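Local atomic coordinates of cytochrome P450 CYP260B1 (Sorangium cellulosum, PDB entry 5HIW), a protein that belongs to the cytochrome P450 family of haem proteins and holds protoporphyrin IX containing iron in its largely helical fold. Residues A[245-250]-A[269-274]. Sequence-based numbering, arbitrary orientation.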
ATOM      1  N   LEU A 245      -2.259  -9.156  16.627  1.00 20.31           N
ATOM      2  CA  LEU A 245      -3.287  -9.366  17.632  1.00 23.58           C
ATOM      3  C   LEU A 245      -3.947 -10.734  17.495  1.00 24.08           C
ATOM      4  O   LEU A 245      -4.361 -11.320  18.508  1.00 24.09           O
ATOM      5  CB  LEU A 245      -4.348  -8.323  17.560  1.00 25.70           C
ATOM      6  CG  LEU A 245      -3.940  -6.852  17.764  1.00 27.79           C
ATOM      7  CD1 LEU A 245      -5.135  -5.950  17.500  1.00 30.80           C
ATOM      8  CD2 LEU A 245      -3.404  -6.637  19.145  1.00 28.37           C
ATOM      9  N   ALA A 246      -4.020 -11.267  16.287  1.00 25.55           N
ATOM     10  CA  ALA A 246      -4.603 -12.611  16.087  1.00 25.52           C
ATOM     11  C   ALA A 246      -3.631 -13.758  16.516  1.00 24.03           C
ATOM     12  O   ALA A 246      -4.024 -14.932  16.458  1.00 27.52           O
ATOM     13  CB  ALA A 246      -5.017 -12.823  14.639  1.00 23.36           C
ATOM     14  N   HIS A 247      -2.409 -13.468  16.886  1.00 22.43           N
ATOM     15  CA  HIS A 247      -1.389 -14.547  17.136  1.00 23.39           C
ATOM     16  C   HIS A 247      -0.740 -14.228  18.397  1.00 24.32           C
ATOM     17  O   HIS A 247       0.390 -13.742  18.472  1.00 28.34           O
ATOM     18  CB  HIS A 247      -0.408 -14.793  15.944  1.00 22.87           C
ATOM     19  CG  HIS A 247      -1.113 -15.229  14.702  1.00 23.17           C
ATOM     20  ND1 HIS A 247      -1.515 -14.354  13.739  1.00 21.46           N
ATOM     21  CD2 HIS A 247      -1.573 -16.441  14.311  1.00 22.25           C
ATOM     22  CE1 HIS A 247      -2.160 -14.995  12.787  1.00 25.72           C
ATOM     23  NE2 HIS A 247      -2.217 -16.270  13.116  1.00 21.53           N
ATOM     24  N   PRO A 248      -1.481 -14.445  19.498  1.00 29.29           N
ATOM     25  CA  PRO A 248      -0.810 -14.140  20.720  1.00 32.11           C
ATOM     26  C   PRO A 248       0.494 -14.949  20.979  1.00 29.85           C
ATOM     27  O   PRO A 248       1.288 -14.492  21.739  1.00 28.54           O
ATOM     28  CB  PRO A 248      -1.901 -14.470  21.792  1.00 30.00           C
ATOM     29  CG  PRO A 248      -2.678 -15.513  21.141  1.00 35.32           C
ATOM     30  CD  PRO A 248      -2.835 -14.954  19.740  1.00 30.40           C
ATOM     31  N   ASP A 249       0.713 -16.130  20.388  1.00 34.19           N
ATOM     32  CA  ASP A 249       1.990 -16.834  20.615  1.00 35.44           C
ATOM     33  C   ASP A 249       3.137 -15.986  19.970  1.00 38.48           C
ATOM     34  O   ASP A 249       4.245 -15.846  20.493  1.00 34.57           O
ATOM     35  CB  ASP A 249       1.973 -18.269  20.014  1.00 38.00           C
ATOM     36  CG  ASP A 249       1.110 -19.334  20.857  1.00 41.60           C
ATOM     37  OD1 ASP A 249       0.727 -19.041  22.000  1.00 43.82           O
ATOM     38  OD2 ASP A 249       0.841 -20.486  20.373  1.00 43.16           O
ATOM     39  N   ALA A 250       2.843 -15.415  18.818  1.00 31.62           N
ATOM     40  CA  ALA A 250       3.800 -14.591  18.098  1.00 33.76           C
ATOM     41  C   ALA A 250       4.002 -13.308  18.834  1.00 30.57           C
ATOM     42  O   ALA A 250       5.101 -12.822  18.919  1.00 34.92           O
ATOM     43  CB  ALA A 250       3.274 -14.299  16.688  1.00 31.55           C
ATOM     44  N   THR A 269       2.763  -9.595   5.738  1.00 15.65           N
ATOM     45  CA  THR A 269       2.445  -9.243   4.380  1.00 15.85           C
ATOM     46  C   THR A 269       2.160 -10.478   3.505  1.00 16.57           C
ATOM     47  O   THR A 269       1.519 -10.333   2.470  1.00 20.17           O
ATOM     48  CB  THR A 269       3.429  -8.298   3.654  1.00 16.29           C
ATOM     49  OG1 THR A 269       4.672  -8.958   3.400  1.00 16.81           O
ATOM     50  CG2 THR A 269       3.622  -7.047   4.471  1.00 15.41           C
ATOM     51  N   ARG A 270       2.683 -11.634   3.879  1.00 15.13           N
ATOM     52  CA  ARG A 270       2.351 -12.890   3.117  1.00 16.47           C
ATOM     53  C   ARG A 270       0.979 -13.445   3.564  1.00 16.35           C
ATOM     54  O   ARG A 270       0.071 -13.736   2.739  1.00 19.32           O
ATOM     55  CB  ARG A 270       3.433 -13.949   3.327  1.00 18.40           C
ATOM     56  CG  ARG A 270       3.149 -15.237   2.566  1.00 19.77           C
ATOM     57  CD  ARG A 270       3.930 -16.393   3.103  1.00 19.46           C
ATOM     58  NE  ARG A 270       3.415 -16.716   4.381  1.00 21.45           N
ATOM     59  CZ  ARG A 270       2.281 -17.346   4.613  1.00 18.72           C
ATOM     60  NH1 ARG A 270       1.509 -17.764   3.637  1.00 21.29           N
ATOM     61  NH2 ARG A 270       1.984 -17.610   5.864  1.00 18.95           N
ATOM     62  N   TRP A 271       0.839 -13.581   4.863  1.00 18.75           N
ATOM     63  CA  TRP A 271      -0.356 -14.188   5.461  1.00 18.60           C
ATOM     64  C   TRP A 271      -1.598 -13.323   5.291  1.00 20.62           C
ATOM     65  O   TRP A 271      -2.732 -13.801   5.139  1.00 18.10           O
ATOM     66  CB  TRP A 271      -0.087 -14.377   6.940  1.00 20.70           C
ATOM     67  CG  TRP A 271      -1.084 -15.074   7.647  1.00 20.92           C
ATOM     68  CD1 TRP A 271      -1.351 -16.448   7.596  1.00 22.45           C
ATOM     69  CD2 TRP A 271      -2.033 -14.516   8.517  1.00 20.93           C
ATOM     70  NE1 TRP A 271      -2.419 -16.728   8.359  1.00 20.58           N
ATOM     71  CE2 TRP A 271      -2.882 -15.570   8.926  1.00 22.20           C
ATOM     72  CE3 TRP A 271      -2.312 -13.228   8.923  1.00 20.40           C
ATOM     73  CZ2 TRP A 271      -3.961 -15.366   9.803  1.00 25.32           C
ATOM     74  CZ3 TRP A 271      -3.394 -13.020   9.803  1.00 23.12           C
ATOM     75  CH2 TRP A 271      -4.204 -14.084  10.221  1.00 24.10           C
ATOM     76  N   CYS A 272      -1.416 -11.999   5.291  1.00 18.41           N
ATOM     77  CA  CYS A 272      -2.586 -11.099   5.154  1.00 19.12           C
ATOM     78  C   CYS A 272      -2.161  -9.811   4.458  1.00 18.88           C
ATOM     79  O   CYS A 272      -2.233  -8.717   5.049  1.00 17.64           O
ATOM     80  CB  CYS A 272      -3.153 -10.803   6.535  1.00 22.79           C
ATOM     81  SG  CYS A 272      -4.857 -10.066   6.455  1.00 22.94           S
ATOM     82  N   SER A 273      -1.744  -9.944   3.211  1.00 16.98           N
ATOM     83  CA  SER A 273      -1.470  -8.756   2.348  1.00 17.79           C
ATOM     84  C   SER A 273      -2.660  -7.824   2.204  1.00 18.80           C
ATOM     85  O   SER A 273      -3.787  -8.305   2.038  1.00 18.52           O
ATOM     86  CB  SER A 273      -1.136  -9.145   0.958  1.00 17.33           C
ATOM     87  OG  SER A 273      -0.744  -7.963   0.235  1.00 19.67           O
ATOM     88  N   SER A 274      -2.399  -6.509   2.257  1.00 18.87           N
ATOM     89  CA  SER A 274      -3.427  -5.523   1.982  1.00 19.84           C
ATOM     90  C   SER A 274      -3.616  -5.177   0.523  1.00 20.85           C
ATOM     91  O   SER A 274      -4.549  -4.441   0.195  1.00 21.75           O
ATOM     92  CB  SER A 274      -3.165  -4.212   2.706  1.00 18.92           C
ATOM     93  OG  SER A 274      -1.842  -3.805   2.543  1.00 21.80           O
TER
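His247 and Trp271 reach for each other from opposite directions, and their first torsions set the approach: CG of His247 lies anti to its own carbonyl carbon (chi1 -61°), whereas the indole of Trp271 swings anti to the backbone nitrogen (chi1 -174°). The result is a T-shaped, edge-to-face pair. The imidazole brings its edge to a face of the indole's six-membered ring, the planes standing at 81° and the ring centroids 4.7 Å apart. CE1 of His247 does most of the touching, 3.4 Å from CH2 of Trp271 and 3.5 Å from CZ2; it lies over the face, displaced from the ring centre toward these two atoms. NE2 of His247 stays a little farther off, 3.9 Å from CZ2 of Trp271. The carbon between the two ring nitrogens carries a relatively polar C-H, which suits it to an electron-rich indole face. On the far side of CE1 from NE2, ND1 is hydrogen-bonded to the carbonyl oxygen of Ala243, which helps fix the rotation of the imidazole. Tryptophan suits the buried side, offering a broad apolar face while its one polar atom, NE1, is hydrogen-bonded to the carbonyl oxygen of Glu317. The imidazole also stacks with the ring of Phe319. In the P450 fold, this contact joins the N-terminal end of helix 248-256, where His247 is the N-cap just after helix 232-245, to the last turn of helix 261-271, the 18 intervening residues being mostly helical; the side chain of Trp271 also packs on Ala243 of helix 232-245.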